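Local coordinates for CRISPR-associated protein, Cse1 family (Acidimicrobium ferrooxidans, PDB 4H3T), which probably serves as the large subunit of a type I-E CRISPR Cascade complex, helping it to recognise foreign target DNA, at residues S31-D34 against I35-A39; D89-D92 against D93-R97; V419-A422 against R423-Y427; R496-A499 against S500-L503. The protein carries 1 engineered substitution. All blocks are in the same frame, centred on the assembly; numbering follows the deposited sequence.

Each of the four contacts closes only a local turn, its two segments being consecutive in the chain, so none nests in or crosses another and they follow in series. Interaction 1 forms helix 32-37 and interaction 2 lies on helix 88-98; their centres are 12 Å apart, and the two helices touch through an Arg33-Asp92 salt bridge and the packing of Leu32, Phe36 and Val37 on Ile91 and Phe95. On the opposite side of the chain's centre, about 61 Å from interaction 1 between centres, interaction 3 leads helix 417-420 into strand 426-427. Interaction 4, on helix 481-504, meets it where Val419 packs on Glu502, tying that exit to the C-terminal helices.

Interaction 1 (S31-D34 against I35-A39); sequences SLRD and IFVLA
Ile35 N, Val37 N and Leu38 N bond back to Ser31 O, Arg33 O and Asp34 O respectively, regular i to i+4 bonds of helix 32-37, of which Val37 N to Arg33 O is nearly straight (172°). Ser31 is the N-cap: its OG takes the amide of Asp34 at 3.1 Å, satisfying an N-H that the first turn would otherwise leave without a helical acceptor. One turn on, Val37 sets its CG2 over the centre of one face of the Arg33 guanidinium, 3.8 Å from CZ. Arg33 gets there because CG stands opposite the backbone N (chi1 -171°) and the chain then bends at chi2. Its nitrogens go to carboxylates: NH1 forms a rather long salt bridge with Asp34 OD1 at 3.6 Å, while NE pairs with Asp92 and NH2 with Glu88. Asp34 in turn runs alongside Leu38, CB to CD1 4.1 Å. At the Phe36 ring, CD2 comes edge-on to Leu32 O at 3.3 Å. The short helix is wedged between its neighbours: Leu32 and Phe36 press on helix 52-68, Val37 leans on helix 88-98, and Ile35 packs against strand 18-22.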
loop_
_atom_site.group_PDB
_atom_site.type_symbol
_atom_site.label_atom_id
_atom_site.label_comp_id
_atom_site.label_asym_id
_atom_site.label_seq_id
_atom_site.Cartn_x
_atom_site.Cartn_y
_atom_site.Cartn_z
ATOM N N SER A 31 18.186 -3.477 -15.175
ATOM C CA SER A 31 17.690 -4.824 -15.503
ATOM C C SER A 31 17.470 -5.598 -14.207
ATOM O O SER A 31 17.899 -5.138 -13.138
ATOM C CB SER A 31 18.729 -5.537 -16.325
ATOM O OG SER A 31 19.894 -5.628 -15.524
ATOM N N LEU A 32 16.861 -6.769 -14.297
ATOM C CA LEU A 32 16.669 -7.590 -13.111
ATOM C C LEU A 32 18.012 -8.113 -12.578
ATOM O O LEU A 32 18.187 -8.169 -11.387
ATOM C CB LEU A 32 15.733 -8.765 -13.340
ATOM C CG LEU A 32 14.297 -8.447 -13.518
ATOM C CD1 LEU A 32 13.612 -9.623 -14.156
ATOM C CD2 LEU A 32 13.640 -8.116 -12.204
ATOM N N ARG A 33 18.982 -8.370 -13.442
ATOM C CA ARG A 33 20.291 -8.790 -13.021
ATOM C C ARG A 33 20.948 -7.664 -12.207
ATOM O O ARG A 33 21.394 -7.916 -11.088
ATOM C CB ARG A 33 21.158 -9.219 -14.226
ATOM C CG ARG A 33 22.444 -9.874 -13.758
ATOM C CD ARG A 33 23.654 -9.151 -14.269
ATOM N NE ARG A 33 24.895 -9.825 -13.867
ATOM C CZ ARG A 33 26.027 -9.194 -13.587
ATOM N NH1 ARG A 33 26.087 -7.866 -13.643
ATOM N NH2 ARG A 33 27.109 -9.881 -13.221
ATOM N N ASP A 34 20.971 -6.441 -12.739
ATOM C CA ASP A 34 21.567 -5.294 -12.040
ATOM C C ASP A 34 20.810 -4.873 -10.791
ATOM O O ASP A 34 21.430 -4.438 -9.843
ATOM C CB ASP A 34 21.726 -4.082 -12.985
ATOM C CG ASP A 34 22.987 -4.207 -13.823
ATOM O OD1 ASP A 34 23.801 -5.116 -13.533
ATOM O OD2 ASP A 34 23.147 -3.419 -14.786
ATOM N N ILE A 35 19.520 -5.050 -10.735
ATOM C CA ILE A 35 18.812 -4.660 -9.512
ATOM C C ILE A 35 19.294 -5.549 -8.294
ATOM O O ILE A 35 19.354 -5.055 -7.173
ATOM C CB ILE A 35 17.266 -4.614 -9.717
ATOM C CG1 ILE A 35 16.656 -3.481 -8.853
ATOM C CG2 ILE A 35 16.625 -5.934 -9.483
ATOM C CD1 ILE A 35 15.221 -3.308 -8.890
ATOM N N PHE A 36 19.736 -6.777 -8.537
ATOM C CA PHE A 36 20.266 -7.653 -7.503
ATOM C C PHE A 36 21.742 -7.381 -7.285
ATOM O O PHE A 36 22.165 -7.177 -6.165
ATOM C CB PHE A 36 20.030 -9.128 -7.903
ATOM C CG PHE A 36 18.636 -9.513 -7.508
ATOM C CD1 PHE A 36 18.337 -9.806 -6.191
ATOM C CD2 PHE A 36 17.614 -9.560 -8.449
ATOM C CE1 PHE A 36 17.061 -10.127 -5.820
ATOM C CE2 PHE A 36 16.310 -9.832 -8.063
ATOM C CZ PHE A 36 16.048 -10.144 -6.752
ATOM N N VAL A 37 22.521 -7.341 -8.358
ATOM C CA VAL A 37 23.984 -7.143 -8.243
ATOM C C VAL A 37 24.277 -5.791 -7.576
ATOM O O VAL A 37 25.142 -5.729 -6.711
ATOM C CB VAL A 37 24.673 -7.275 -9.625
ATOM C CG1 VAL A 37 26.182 -6.924 -9.538
ATOM C CG2 VAL A 37 24.484 -8.690 -10.147
ATOM N N LEU A 38 23.478 -4.760 -7.897
ATOM C CA LEU A 38 23.713 -3.403 -7.381
ATOM C C LEU A 38 22.771 -2.985 -6.247
ATOM O O LEU A 38 22.776 -1.810 -5.864
ATOM C CB LEU A 38 23.586 -2.416 -8.550
ATOM C CG LEU A 38 24.484 -2.652 -9.769
ATOM C CD1 LEU A 38 24.205 -1.621 -10.829
ATOM C CD2 LEU A 38 25.928 -2.614 -9.406
ATOM N N ALA A 39 22.003 -3.928 -5.659
ATOM C CA ALA A 39 21.018 -3.608 -4.622
ATOM C C ALA A 39 21.586 -2.823 -3.423
ATOM O O ALA A 39 20.922 -1.931 -2.923
ATOM C CB ALA A 39 20.360 -4.882 -4.125
#

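Interaction 2 (D89-D92 against D93-R97); sequences DAID and DYFAR
Asp93 N to Asp89 O and Ala96 N to Asp92 O, both 2.9 Å, are the shortest polar bonds here, and Tyr94 N to Ala90 O and Phe95 N to Ile91 O continue the alpha-helical pattern of helix 88-98. Asp89 O has a second neighbour that is no donor. The Asp93 carboxylate folds back over it, its CG 3.1 Å from Asp89 O, because chi1 of -70° sets CG beside its own backbone N. Both carboxylate oxygens therefore sit close to a carbonyl oxygen, an acceptor facing acceptors, though the electron-poor carboxylate carbon lies nearest to it and may offset this in part. Asp89 and Asp93 also share one side of the helix, OD1 to OD1 6.2 Å, and their charges would be expected to repel mildly. On the far flank of the helix, Ile91 and Phe95 run side by side: Ile91 CG2 lies 3.8 Å from both CD2 and CE2 of Phe95. The same ring meets Phe102 edge-to-face and reaches Leu63 of helix 52-68. With the ring of Phe95 cut back to an alanine, a gap is likely to open beside Ile91 CG2 and Phe102 to lose this edge-to-face partner. The Tyr94 hydroxyl bonds to Glu238 and Trp237. The chemistry is amphipathic: isoleucine and aromatic rings seal one flank against the protein, while Asp89 and Asp93 probably make this stretch of the exposed flank locally negative.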
loop_
_atom_site.group_PDB
_atom_site.type_symbol
_atom_site.label_atom_id
_atom_site.label_comp_id
_atom_site.label_asym_id
_atom_site.label_seq_id
_atom_site.Cartn_x
_atom_site.Cartn_y
_atom_site.Cartn_z
ATOM N N ASP A 89 27.496 -14.590 -8.590
ATOM C CA ASP A 89 27.506 -15.958 -9.124
ATOM C C ASP A 89 26.124 -16.619 -8.931
ATOM O O ASP A 89 25.630 -17.275 -9.849
ATOM C CB ASP A 89 28.608 -16.811 -8.469
ATOM C CG ASP A 89 30.060 -16.458 -8.813
ATOM O OD1 ASP A 89 30.287 -15.745 -9.822
ATOM O OD2 ASP A 89 30.971 -16.949 -8.102
ATOM N N ALA A 90 25.471 -16.394 -7.773
ATOM C CA ALA A 90 24.130 -16.944 -7.526
ATOM C C ALA A 90 23.119 -16.343 -8.499
ATOM O O ALA A 90 22.236 -17.043 -9.030
ATOM C CB ALA A 90 23.701 -16.658 -6.099
ATOM N N ILE A 91 23.267 -15.031 -8.729
ATOM C CA ILE A 91 22.389 -14.251 -9.600
ATOM C C ILE A 91 22.558 -14.714 -11.020
ATOM O O ILE A 91 21.573 -15.056 -11.669
ATOM C CB ILE A 91 22.678 -12.716 -9.477
ATOM C CG1 ILE A 91 22.388 -12.194 -8.036
ATOM C CG2 ILE A 91 21.818 -11.930 -10.502
ATOM C CD1 ILE A 91 23.061 -10.943 -7.687
ATOM N N ASP A 92 23.808 -14.787 -11.496
ATOM C CA ASP A 92 24.086 -15.194 -12.881
ATOM C C ASP A 92 23.775 -16.682 -13.132
ATOM O O ASP A 92 23.250 -16.983 -14.193
ATOM C CB ASP A 92 25.526 -14.831 -13.297
ATOM C CG ASP A 92 25.698 -13.323 -13.498
ATOM O OD1 ASP A 92 24.689 -12.631 -13.837
ATOM O OD2 ASP A 92 26.812 -12.816 -13.274
ATOM N N ASP A 93 23.964 -17.577 -12.163
ATOM C CA ASP A 93 23.539 -18.972 -12.352
ATOM C C ASP A 93 22.005 -19.053 -12.524
ATOM O O ASP A 93 21.521 -19.774 -13.386
ATOM C CB ASP A 93 23.955 -19.865 -11.153
ATOM C CG ASP A 93 25.432 -20.139 -11.019
ATOM O OD1 ASP A 93 26.189 -19.863 -12.002
ATOM O OD2 ASP A 93 25.848 -20.601 -9.922
ATOM N N TYR A 94 21.254 -18.285 -11.735
ATOM C CA TYR A 94 19.788 -18.311 -11.853
ATOM C C TYR A 94 19.352 -17.784 -13.226
ATOM O O TYR A 94 18.592 -18.465 -13.913
ATOM C CB TYR A 94 19.116 -17.535 -10.711
ATOM C CG TYR A 94 17.610 -17.664 -10.727
ATOM C CD1 TYR A 94 16.977 -18.761 -10.153
ATOM C CD2 TYR A 94 16.827 -16.734 -11.387
ATOM C CE1 TYR A 94 15.602 -18.902 -10.212
ATOM C CE2 TYR A 94 15.466 -16.912 -11.535
ATOM C CZ TYR A 94 14.844 -17.965 -10.906
ATOM O OH TYR A 94 13.483 -18.064 -11.017
ATOM N N PHE A 95 19.828 -16.598 -13.633
ATOM C CA PHE A 95 19.405 -16.022 -14.928
ATOM C C PHE A 95 19.953 -16.801 -16.113
ATOM O O PHE A 95 19.260 -16.845 -17.128
ATOM C CB PHE A 95 19.745 -14.527 -15.038
ATOM C CG PHE A 95 18.831 -13.674 -14.209
ATOM C CD1 PHE A 95 17.453 -13.711 -14.402
ATOM C CD2 PHE A 95 19.330 -12.881 -13.180
ATOM C CE1 PHE A 95 16.611 -12.920 -13.644
ATOM C CE2 PHE A 95 18.462 -12.129 -12.373
ATOM C CZ PHE A 95 17.110 -12.210 -12.573
ATOM N N ALA A 96 21.076 -17.530 -15.989
ATOM C CA ALA A 96 21.518 -18.407 -17.096
ATOM C C ALA A 96 20.479 -19.527 -17.249
ATOM O O ALA A 96 20.067 -19.811 -18.360
ATOM C CB ALA A 96 22.917 -18.987 -16.832
ATOM N N ARG A 97 19.984 -20.101 -16.132
ATOM C CA ARG A 97 18.964 -21.164 -16.198
ATOM C C ARG A 97 17.600 -20.679 -16.720
ATOM O O ARG A 97 16.951 -21.415 -17.437
ATOM C CB ARG A 97 18.763 -21.813 -14.804
ATOM C CG ARG A 97 17.604 -22.814 -14.618
ATOM C CD ARG A 97 17.877 -24.202 -15.166
ATOM N NE ARG A 97 16.777 -25.152 -14.934
ATOM C CZ ARG A 97 15.662 -25.262 -15.668
ATOM N NH1 ARG A 97 15.443 -24.447 -16.696
ATOM N NH2 ARG A 97 14.750 -26.176 -15.364
#

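Interaction 3 (V419-A422 against R423-Y427); sequences VAEA and RYLSY
Arg423 doubles back on the end of the helix that precedes it, towards Ala420. Its CB merely leaves the backbone; contacts start at CG, which chi1 of 82° tucks between the backbone N and the carbonyl carbon. There CG rests over the centre of the next residue's ring, 3.4 Å above the plane of Tyr424. A bend at chi3 then swings the chain round so that NE finds a water at 3.0 Å, lying at the edge of the guanidinium and in its plane. The same water accepts from Arg423 N and bonds to Val419 O at 2.9 Å. It thus stands between the N and O that a further alpha-helical turn would have joined directly. At the tip, NH1 comes within 3.0 Å of Ala420 O, and a long, weak ion pair runs on to Glu502; Tyr424 CE2 covers one guanidinium face off-centre. The backbone has meanwhile tightened. Tyr424 N bonds to Glu421 O at 2.9 Å and Leu425 N to Ala422 O at 3.2 Å, each N-H arriving well above the carbonyl plane. Glu421 turns its carboxylate to Arg452, and Gln510 binds Ala422 O as well. These i to i+3 bonds and the inserted water are characteristic of a helix unwinding through a 3-10 turn, here feeding strand 426-427 of a small antiparallel pair with 438-439.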
loop_
_atom_site.group_PDB
_atom_site.type_symbol
_atom_site.label_atom_id
_atom_site.label_comp_id
_atom_site.label_asym_id
_atom_site.label_seq_id
_atom_site.Cartn_x
_atom_site.Cartn_y
_atom_site.Cartn_z
ATOM N N VAL A 419 -15.955 25.936 17.643
ATOM C CA VAL A 419 -15.541 27.214 17.079
ATOM C C VAL A 419 -15.983 27.262 15.607
ATOM O O VAL A 419 -16.442 28.309 15.137
ATOM C CB VAL A 419 -13.992 27.407 17.260
ATOM C CG1 VAL A 419 -13.459 28.540 16.385
ATOM C CG2 VAL A 419 -13.678 27.644 18.720
ATOM N N ALA A 420 -15.813 26.155 14.860
ATOM C CA ALA A 420 -16.176 26.108 13.424
ATOM C C ALA A 420 -17.663 26.430 13.216
ATOM O O ALA A 420 -18.044 27.091 12.257
ATOM C CB ALA A 420 -15.883 24.734 12.865
ATOM N N GLU A 421 -18.482 25.969 14.116
ATOM C CA GLU A 421 -19.920 26.177 13.982
ATOM C C GLU A 421 -20.414 27.541 14.504
ATOM O O GLU A 421 -21.622 27.826 14.393
ATOM C CB GLU A 421 -20.659 25.049 14.701
ATOM C CG GLU A 421 -20.658 25.141 16.201
ATOM C CD GLU A 421 -21.270 23.922 16.844
ATOM O OE1 GLU A 421 -21.566 22.951 16.119
ATOM O OE2 GLU A 421 -21.472 23.950 18.078
ATOM N N ALA A 422 -19.532 28.337 15.170
ATOM C CA ALA A 422 -19.937 29.596 15.778
ATOM C C ALA A 422 -20.628 30.526 14.786
ATOM O O ALA A 422 -21.598 31.183 15.150
ATOM C CB ALA A 422 -18.727 30.318 16.387
ATOM N N ARG A 423 -20.166 30.581 13.558
ATOM C CA ARG A 423 -20.816 31.459 12.568
ATOM C C ARG A 423 -22.299 31.046 12.249
ATOM O O ARG A 423 -23.028 31.847 11.707
ATOM C CB ARG A 423 -19.970 31.552 11.292
ATOM C CG ARG A 423 -20.054 30.484 10.258
ATOM C CD ARG A 423 -18.785 30.535 9.337
ATOM N NE ARG A 423 -17.777 29.695 9.978
ATOM C CZ ARG A 423 -16.973 28.811 9.405
ATOM N NH1 ARG A 423 -16.194 28.047 10.149
ATOM N NH2 ARG A 423 -16.932 28.687 8.072
ATOM N N TYR A 424 -22.725 29.858 12.626
ATOM C CA TYR A 424 -24.070 29.342 12.341
ATOM C C TYR A 424 -24.888 29.220 13.597
ATOM O O TYR A 424 -26.004 28.754 13.552
ATOM C CB TYR A 424 -23.978 27.939 11.658
ATOM C CG TYR A 424 -23.117 27.932 10.421
ATOM C CD1 TYR A 424 -23.400 28.773 9.349
ATOM C CD2 TYR A 424 -21.950 27.188 10.368
ATOM C CE1 TYR A 424 -22.534 28.884 8.270
ATOM C CE2 TYR A 424 -21.104 27.259 9.284
ATOM C CZ TYR A 424 -21.428 28.069 8.207
ATOM O OH TYR A 424 -20.591 28.146 7.136
ATOM N N LEU A 425 -24.311 29.533 14.743
ATOM C CA LEU A 425 -25.039 29.380 15.987
ATOM C C LEU A 425 -26.127 30.439 16.169
ATOM O O LEU A 425 -25.967 31.600 15.754
ATOM C CB LEU A 425 -24.045 29.488 17.139
ATOM C CG LEU A 425 -24.355 28.738 18.378
ATOM C CD1 LEU A 425 -24.113 27.279 18.193
ATOM C CD2 LEU A 425 -23.488 29.263 19.563
ATOM N N SER A 426 -27.255 29.981 16.749
ATOM C CA SER A 426 -28.430 30.765 17.175
ATOM C C SER A 426 -28.397 30.931 18.664
ATOM O O SER A 426 -27.761 30.133 19.340
ATOM C CB SER A 426 -29.749 30.020 16.831
ATOM O OG SER A 426 -29.958 30.239 15.454
ATOM N N TYR A 427 -29.134 31.937 19.174
ATOM C CA TYR A 427 -29.451 32.128 20.572
ATOM C C TYR A 427 -30.982 31.993 20.608
ATOM O O TYR A 427 -31.687 32.913 20.238
ATOM C CB TYR A 427 -28.954 33.445 21.157
ATOM C CG TYR A 427 -29.207 33.497 22.642
ATOM C CD1 TYR A 427 -28.380 32.821 23.527
ATOM C CD2 TYR A 427 -30.272 34.217 23.161
ATOM C CE1 TYR A 427 -28.586 32.882 24.888
ATOM C CE2 TYR A 427 -30.507 34.267 24.531
ATOM C CZ TYR A 427 -29.653 33.615 25.394
ATOM O OH TYR A 427 -29.878 33.667 26.740
HETATM O O HOH W 1 -17.297 29.955 12.968
#

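Interaction 4 (R496-A499 against S500-L503); sequences RDLA and SREL
Arg496 O receives two hydrogen bonds from Ser500, its backbone N at 2.9 Å and its OG at 3.2 Å, reaching the carbonyl from opposite faces of its plane. The hydroxyl gets there because chi1 of -72° sets OG beside the backbone N, so it spends its proton on the carbonyl one turn back within helix 481-504. Three further i to i+4 bonds follow, ending with Leu503 N to Ala499 O at 2.9 Å. Ionic contacts come next. Arg501 NH2 donates to Glu502 OE2 at 2.7 Å, almost in the guanidinium plane and onto the anti lone pair; Arg501 NH1 goes to Glu458, while Asp497 pairs with Arg462, both on helix 445-473. Apolar cover comes last: a methyl of Leu498, CD2, lies over one guanidinium face, 3.9 Å from Arg501 CZ. Trimming Glu502 to an alanine would probably cost Arg501 NH2 its in-plane carboxylate and leave the guanidinium relying more on Glu458. Covered on one face by Leu498, paired with Glu502 at its edge and bridged to Glu458, the Arg501 charge is probably largely balanced, consistent with a polar seam between neighbouring helices of the C-terminal bundle.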
loop_
_atom_site.group_PDB
_atom_site.type_symbol
_atom_site.label_atom_id
_atom_site.label_comp_id
_atom_site.label_asym_id
_atom_site.label_seq_id
_atom_site.Cartn_x
_atom_site.Cartn_y
_atom_site.Cartn_z
ATOM N N ARG A 496 -5.268 26.229 19.455
ATOM C CA ARG A 496 -5.611 27.611 19.868
ATOM C C ARG A 496 -5.314 28.632 18.770
ATOM O O ARG A 496 -6.028 29.609 18.655
ATOM C CB ARG A 496 -4.858 27.972 21.153
ATOM C CG ARG A 496 -5.462 27.217 22.345
ATOM C CD ARG A 496 -4.609 27.352 23.632
ATOM N NE ARG A 496 -5.463 27.608 24.801
ATOM C CZ ARG A 496 -5.744 28.808 25.333
ATOM N NH1 ARG A 496 -5.232 29.921 24.806
ATOM N NH2 ARG A 496 -6.531 28.902 26.402
ATOM N N ASP A 497 -4.281 28.430 17.969
ATOM C CA ASP A 497 -4.016 29.317 16.833
ATOM C C ASP A 497 -5.172 29.269 15.816
ATOM O O ASP A 497 -5.631 30.309 15.313
ATOM C CB ASP A 497 -2.712 28.909 16.141
ATOM C CG ASP A 497 -2.290 29.858 15.057
ATOM O OD1 ASP A 497 -2.048 31.039 15.369
ATOM O OD2 ASP A 497 -2.230 29.432 13.887
ATOM N N LEU A 498 -5.635 28.044 15.487
ATOM C CA LEU A 498 -6.763 27.923 14.578
ATOM C C LEU A 498 -8.016 28.501 15.184
ATOM O O LEU A 498 -8.764 29.186 14.494
ATOM C CB LEU A 498 -7.007 26.424 14.200
ATOM C CG LEU A 498 -6.052 25.871 13.170
ATOM C CD1 LEU A 498 -6.225 24.352 13.057
ATOM C CD2 LEU A 498 -6.291 26.523 11.796
ATOM N N ALA A 499 -8.246 28.256 16.478
ATOM C CA ALA A 499 -9.447 28.793 17.137
ATOM C C ALA A 499 -9.436 30.337 17.141
ATOM O O ALA A 499 -10.425 30.963 16.782
ATOM C CB ALA A 499 -9.537 28.272 18.581
ATOM N N SER A 500 -8.271 30.953 17.436
ATOM C CA SER A 500 -8.145 32.421 17.417
ATOM C C SER A 500 -8.422 33.003 16.028
ATOM O O SER A 500 -9.148 33.998 15.920
ATOM C CB SER A 500 -6.773 32.872 17.901
ATOM O OG SER A 500 -6.770 32.641 19.298
ATOM N N ARG A 501 -7.892 32.381 14.968
ATOM C CA ARG A 501 -8.180 32.881 13.619
ATOM C C ARG A 501 -9.698 32.835 13.297
ATOM O O ARG A 501 -10.272 33.807 12.807
ATOM C CB ARG A 501 -7.413 32.062 12.589
ATOM C CG ARG A 501 -7.594 32.571 11.182
ATOM C CD ARG A 501 -7.133 31.502 10.221
ATOM N NE ARG A 501 -8.127 30.425 10.157
ATOM C CZ ARG A 501 -7.966 29.269 9.520
ATOM N NH1 ARG A 501 -6.834 29.005 8.881
ATOM N NH2 ARG A 501 -8.939 28.373 9.516
ATOM N N GLU A 502 -10.334 31.732 13.598
ATOM C CA GLU A 502 -11.784 31.574 13.319
ATOM C C GLU A 502 -12.654 32.522 14.128
ATOM O O GLU A 502 -13.596 33.099 13.584
ATOM C CB GLU A 502 -12.195 30.106 13.603
ATOM C CG GLU A 502 -11.613 29.140 12.590
ATOM C CD GLU A 502 -12.226 29.279 11.206
ATOM O OE1 GLU A 502 -13.406 29.684 11.092
ATOM O OE2 GLU A 502 -11.485 29.053 10.229
ATOM N N LEU A 503 -12.331 32.708 15.425
ATOM C CA LEU A 503 -13.073 33.632 16.268
ATOM C C LEU A 503 -12.932 35.062 15.758
ATOM O O LEU A 503 -13.906 35.792 15.725
ATOM C CB LEU A 503 -12.619 33.550 17.724
ATOM C CG LEU A 503 -12.877 32.203 18.403
ATOM C CD1 LEU A 503 -12.020 32.071 19.706
ATOM C CD2 LEU A 503 -14.389 31.997 18.659
#